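Local atomic coordinates of single-stranded DNA-binding protein (Thermus thermophilus, PDB entry 2CWA), a protein that binds single-stranded DNA and probably recruits partner proteins to it during DNA replication, recombination and repair. Residues A[151-156]-A[183-188]; A[8-13]-A[198-203]. All coordinates share one frame; numbering follows the deposited sequence.

Interaction 1. Residues A[151-156]-A[183-188]; sequences AVARLG and EWAAEL
Ala151, Ala153 and Leu155, alternate residues on one face of strand 151-156, meet Glu183 and Ala185 of helix 179-185. The CA-CB bonds of all three strand residues point toward the helix, whereas those of Val152 and Arg154 point away, so one face of the strand makes the whole contact. At the outer end, the CB methyl of Ala151 sits 3.6 Å from CG of Glu183, the tightest approach between the segments. CG is set anti to the carbonyl carbon (chi1 -61°), beside the backbone N, and the chain is extended beyond it. The glutamate therefore lies alongside the methyl with its aliphatic part, and its carboxylate, still close to the methyl, runs past it. There OE2 has a weak hydrogen bond to Tyr145 OH, while the tyrosine itself also touches Ala151.

Further along, the packing is purely apolar and comparatively loose. CB of Ala185 lies 4.3 Å from CB of Ala153. The same methyl is met by the end of Leu155, whose CD1 is 4.3 Å from CB of Ala185, with CD2 about as close. Leu155 has CG anti to its own carbonyl carbon (chi1 -50°), a setting that brings both branches of the fork to the alanine. Leu188 stands just beyond, its nearest side-chain atom 4.6 Å from the strand. It closes a type I turn begun at Ala185, and its N donates to Ala185 O over 2.9 Å. On the helix itself Ala182 also touches Ala151 and Ala153, while Ala185 leans on Leu223. The alanines Ala151, Ala153 and Ala185 are consistent with this close approach, Ala151 CA lying 6.5 Å from Glu183 CA. This is the packing of an OB fold, in which the helix between the third and fourth barrel strands covers one end of the barrel.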
loop_
_atom_site.group_PDB
_atom_site.type_symbol
_atom_site.label_atom_id
_atom_site.label_comp_id
_atom_site.label_asym_id
_atom_site.label_seq_id
_atom_site.Cartn_x
_atom_site.Cartn_y
_atom_site.Cartn_z
ATOM N N ALA A 151 19.853 -11.161 -3.407
ATOM C CA ALA A 151 18.740 -12.076 -3.168
ATOM C C ALA A 151 17.408 -11.326 -3.159
ATOM O O ALA A 151 17.315 -10.192 -2.679
ATOM C CB ALA A 151 18.931 -12.806 -1.842
ATOM N N VAL A 152 16.377 -11.962 -3.702
ATOM C CA VAL A 152 15.048 -11.358 -3.736
ATOM C C VAL A 152 14.051 -12.470 -3.490
ATOM O O VAL A 152 14.033 -13.465 -4.211
ATOM C CB VAL A 152 14.726 -10.711 -5.102
ATOM C CG1 VAL A 152 13.494 -9.824 -4.968
ATOM C CG2 VAL A 152 15.905 -9.911 -5.595
ATOM N N ALA A 153 13.232 -12.298 -2.459
ATOM C CA ALA A 153 12.238 -13.298 -2.097
ATOM C C ALA A 153 10.837 -12.785 -2.356
ATOM O O ALA A 153 10.548 -11.610 -2.150
ATOM C CB ALA A 153 12.382 -13.665 -0.614
ATOM N N ARG A 154 9.975 -13.675 -2.829
ATOM C CA ARG A 154 8.591 -13.323 -3.075
ATOM C C ARG A 154 7.749 -14.321 -2.293
ATOM O O ARG A 154 7.927 -15.532 -2.414
ATOM C CB ARG A 154 8.287 -13.360 -4.572
ATOM C CG ARG A 154 8.934 -12.191 -5.303
ATOM C CD ARG A 154 8.653 -12.211 -6.801
ATOM N NE ARG A 154 9.478 -11.235 -7.506
ATOM C CZ ARG A 154 9.352 -9.920 -7.396
ATOM N NH1 ARG A 154 8.418 -9.409 -6.606
ATOM N NH2 ARG A 154 10.172 -9.113 -8.059
ATOM N N LEU A 155 6.859 -13.786 -1.465
ATOM C CA LEU A 155 5.997 -14.590 -0.602
ATOM C C LEU A 155 4.519 -14.299 -0.851
ATOM O O LEU A 155 4.158 -13.198 -1.259
ATOM C CB LEU A 155 6.306 -14.265 0.863
ATOM C CG LEU A 155 7.762 -14.281 1.344
ATOM C CD1 LEU A 155 7.896 -13.447 2.612
ATOM C CD2 LEU A 155 8.209 -15.704 1.586
ATOM N N GLY A 156 3.674 -15.297 -0.595
ATOM C CA GLY A 156 2.234 -15.135 -0.743
ATOM C C GLY A 156 1.662 -15.199 0.668
ATOM O O GLY A 156 1.847 -16.203 1.357
ATOM N N GLU A 183 16.986 -13.684 2.256
ATOM C CA GLU A 183 17.619 -14.947 2.591
ATOM C C GLU A 183 17.017 -15.534 3.869
ATOM O O GLU A 183 16.892 -16.749 4.004
ATOM C CB GLU A 183 19.133 -14.755 2.695
ATOM C CG GLU A 183 19.713 -14.283 1.355
ATOM C CD GLU A 183 21.224 -14.183 1.335
ATOM O OE1 GLU A 183 21.786 -13.505 2.220
ATOM O OE2 GLU A 183 21.843 -14.772 0.420
ATOM N N TRP A 184 16.620 -14.669 4.792
ATOM C CA TRP A 184 15.997 -15.132 6.034
ATOM C C TRP A 184 14.659 -15.786 5.688
ATOM O O TRP A 184 14.312 -16.838 6.226
ATOM C CB TRP A 184 15.756 -13.950 6.978
ATOM C CG TRP A 184 15.041 -14.310 8.255
ATOM C CD1 TRP A 184 15.613 -14.695 9.438
ATOM C CD2 TRP A 184 13.621 -14.338 8.468
ATOM N NE1 TRP A 184 14.633 -14.960 10.375
ATOM C CE2 TRP A 184 13.405 -14.748 9.806
ATOM C CE3 TRP A 184 12.511 -14.055 7.658
ATOM C CZ2 TRP A 184 12.121 -14.884 10.350
ATOM C CZ3 TRP A 184 11.235 -14.189 8.201
ATOM C CH2 TRP A 184 11.052 -14.601 9.535
ATOM N N ALA A 185 13.926 -15.165 4.767
ATOM C CA ALA A 185 12.611 -15.659 4.347
ATOM C C ALA A 185 12.628 -16.971 3.572
ATOM O O ALA A 185 11.644 -17.717 3.580
ATOM C CB ALA A 185 11.896 -14.585 3.523
ATOM N N ALA A 186 13.743 -17.258 2.906
ATOM C CA ALA A 186 13.866 -18.477 2.113
ATOM C C ALA A 186 13.683 -19.750 2.930
ATOM O O ALA A 186 13.317 -20.794 2.387
ATOM C CB ALA A 186 15.221 -18.505 1.403
ATOM N N GLU A 187 13.940 -19.675 4.232
ATOM C CA GLU A 187 13.786 -20.851 5.081
ATOM C C GLU A 187 12.333 -21.080 5.484
ATOM O O GLU A 187 11.983 -22.140 6.009
ATOM C CB GLU A 187 14.660 -20.724 6.329
ATOM C CG GLU A 187 16.149 -20.750 6.024
ATOM C CD GLU A 187 17.003 -20.780 7.276
ATOM O OE1 GLU A 187 16.803 -21.686 8.113
ATOM O OE2 GLU A 187 17.878 -19.899 7.418
ATOM N N LEU A 188 11.482 -20.093 5.234
ATOM C CA LEU A 188 10.071 -20.237 5.575
ATOM C C LEU A 188 9.441 -21.276 4.664
ATOM O O LEU A 188 10.004 -21.633 3.629
ATOM C CB LEU A 188 9.340 -18.906 5.418
ATOM C CG LEU A 188 9.859 -17.771 6.301
ATOM C CD1 LEU A 188 9.107 -16.493 5.987
ATOM C CD2 LEU A 188 9.696 -18.154 7.765
#

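Interaction 2. Residues A[8-13]-A[198-203]; sequences VFLIGA and GRLVND
Val8 and Leu200 mark the closest backbone approach of strands 8-13 and 198-203, yet their CA atoms are 8.6 Å apart, too far for direct strand pairing. The backbone bonds of the first strand go instead to other neighbours: Phe9 and Ile11 bond to Gln130 and Leu128 of strand 128-145, which also pairs with strand 193-206, and Val8 and Leu10 bond to Gly80 and Val78. Strand 128-145 therefore pairs with both parent strands, 5-22 and 193-206, and the two segments meet through side chains.

One methyl carries the contact. Leu200 points its CA-CB bond toward the opposite strand, and CD1 reaches CG1 of Val8 at 3.8 Å. With CG1 anti to the backbone N (chi1 172°), Val8 turns this branch to the leucine, and the two side chains cross at about a right angle. Leu10 approaches differently: its CA-CB bond does not aim at the other strand, but its fork extends far enough to put CD1 4.3 Å from the same CD1 of Leu200. The leucine methyl is therefore touched by two residues on one face of strand 8-13, all three being buried. Leu82 packs on both Val8 and Leu200, and Val56 on Leu10, extending the apolar cluster. A polar link borders it: Leu200 N donates to Asn129 OD1.

Because Val8 belongs to the first OB domain and Leu200 to the second, this small apolar contact helps join the two domains. It is characteristic of the Thermus-type SSB, in which two OB folds in one chain associate through their first strands, 5-22 and 128-145.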
loop_
_atom_site.group_PDB
_atom_site.type_symbol
_atom_site.label_atom_id
_atom_site.label_comp_id
_atom_site.label_asym_id
_atom_site.label_seq_id
_atom_site.Cartn_x
_atom_site.Cartn_y
_atom_site.Cartn_z
ATOM N N VAL A 8 -2.686 0.046 7.744
ATOM C CA VAL A 8 -1.968 0.902 6.802
ATOM C C VAL A 8 -1.860 2.332 7.301
ATOM O O VAL A 8 -2.850 2.918 7.749
ATOM C CB VAL A 8 -2.681 0.930 5.425
ATOM C CG1 VAL A 8 -2.027 1.984 4.516
ATOM C CG2 VAL A 8 -2.629 -0.450 4.785
ATOM N N PHE A 9 -0.652 2.892 7.226
ATOM C CA PHE A 9 -0.413 4.264 7.653
ATOM C C PHE A 9 0.282 5.012 6.520
ATOM O O PHE A 9 1.409 4.679 6.139
ATOM C CB PHE A 9 0.475 4.296 8.899
ATOM C CG PHE A 9 -0.131 3.614 10.093
ATOM C CD1 PHE A 9 -1.128 4.242 10.840
ATOM C CD2 PHE A 9 0.283 2.345 10.465
ATOM C CE1 PHE A 9 -1.701 3.597 11.953
ATOM C CE2 PHE A 9 -0.281 1.694 11.571
ATOM C CZ PHE A 9 -1.273 2.325 12.312
ATOM N N LEU A 10 -0.390 6.025 5.993
ATOM C CA LEU A 10 0.156 6.804 4.892
ATOM C C LEU A 10 0.053 8.294 5.118
ATOM O O LEU A 10 -0.944 8.799 5.649
ATOM C CB LEU A 10 -0.584 6.472 3.585
ATOM C CG LEU A 10 -0.452 5.065 3.010
ATOM C CD1 LEU A 10 -1.574 4.825 1.995
ATOM C CD2 LEU A 10 0.927 4.910 2.353
ATOM N N ILE A 11 1.109 8.994 4.719
ATOM C CA ILE A 11 1.143 10.442 4.773
ATOM C C ILE A 11 1.756 10.871 3.443
ATOM O O ILE A 11 2.878 10.471 3.103
ATOM C CB ILE A 11 2.015 11.003 5.915
ATOM C CG1 ILE A 11 1.416 10.643 7.282
ATOM C CG2 ILE A 11 2.079 12.523 5.785
ATOM C CD1 ILE A 11 2.201 11.224 8.465
ATOM N N GLY A 12 1.006 11.662 2.687
ATOM C CA GLY A 12 1.477 12.132 1.396
ATOM C C GLY A 12 0.654 13.314 0.936
ATOM O O GLY A 12 -0.219 13.791 1.660
ATOM N N ALA A 13 0.935 13.795 -0.268
ATOM C CA ALA A 13 0.209 14.925 -0.823
ATOM C C ALA A 13 -0.822 14.401 -1.812
ATOM O O ALA A 13 -0.609 13.376 -2.441
ATOM C CB ALA A 13 1.181 15.873 -1.532
ATOM N N GLY A 198 6.069 -3.261 6.340
ATOM C CA GLY A 198 6.602 -2.922 5.038
ATOM C C GLY A 198 6.087 -1.625 4.478
ATOM O O GLY A 198 5.502 -0.810 5.186
ATOM N N ARG A 199 6.326 -1.435 3.187
ATOM C CA ARG A 199 5.883 -0.246 2.495
ATOM C C ARG A 199 5.034 -0.720 1.328
ATOM O O ARG A 199 5.320 -1.754 0.725
ATOM C CB ARG A 199 7.090 0.560 2.005
ATOM C CG ARG A 199 8.177 -0.278 1.340
ATOM C CD ARG A 199 9.458 0.534 1.154
ATOM N NE ARG A 199 9.287 1.579 0.156
ATOM C CZ ARG A 199 9.351 1.374 -1.156
ATOM N NH1 ARG A 199 9.592 0.158 -1.629
ATOM N NH2 ARG A 199 9.155 2.381 -1.995
ATOM N N LEU A 200 3.968 0.013 1.033
ATOM C CA LEU A 200 3.101 -0.364 -0.074
ATOM C C LEU A 200 3.742 0.063 -1.386
ATOM O O LEU A 200 4.226 1.184 -1.507
ATOM C CB LEU A 200 1.743 0.320 0.062
ATOM C CG LEU A 200 0.921 -0.136 1.271
ATOM C CD1 LEU A 200 -0.332 0.724 1.398
ATOM C CD2 LEU A 200 0.560 -1.598 1.099
ATOM N N VAL A 201 3.743 -0.837 -2.360
ATOM C CA VAL A 201 4.296 -0.528 -3.672
ATOM C C VAL A 201 3.317 -1.031 -4.718
ATOM O O VAL A 201 2.428 -1.830 -4.414
ATOM C CB VAL A 201 5.660 -1.222 -3.904
ATOM C CG1 VAL A 201 6.628 -0.846 -2.788
ATOM C CG2 VAL A 201 5.480 -2.722 -3.985
ATOM N N ASN A 202 3.465 -0.557 -5.949
ATOM C CA ASN A 202 2.581 -1.016 -7.005
ATOM C C ASN A 202 3.284 -1.137 -8.350
ATOM O O ASN A 202 4.300 -0.481 -8.604
ATOM C CB ASN A 202 1.362 -0.096 -7.119
ATOM C CG ASN A 202 1.740 1.357 -7.247
ATOM O OD1 ASN A 202 2.567 1.723 -8.081
ATOM N ND2 ASN A 202 1.127 2.202 -6.424
ATOM N N ASP A 203 2.754 -2.013 -9.195
ATOM C CA ASP A 203 3.307 -2.216 -10.525
ATOM C C ASP A 203 2.235 -1.739 -11.496
ATOM O O ASP A 203 1.040 -1.865 -11.217
ATOM C CB ASP A 203 3.601 -3.698 -10.779
ATOM C CG ASP A 203 4.288 -4.376 -9.604
ATOM O OD1 ASP A 203 5.283 -3.825 -9.088
ATOM O OD2 ASP A 203 3.835 -5.471 -9.201
#

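How the interactions relate
Interaction 1 lies within the second OB fold, whereas interaction 2 ties that fold to the first. Their centres are 21 Å apart and their nearest atoms about 7 Å, so they do not touch. Strand 128-145 relates them: it pairs with strand 151-161 of interaction 1 and with both parent strands of interaction 2. Helix 179-185 is followed directly by strand 193-206, so the element packed in interaction 1 leads into the one that reaches Val8 in interaction 2. The centre of interaction 2 lies about 4 Å from the centre of the chain and that of interaction 1 about 20 Å, consistent with a central domain junction and a peripheral barrel-end packing.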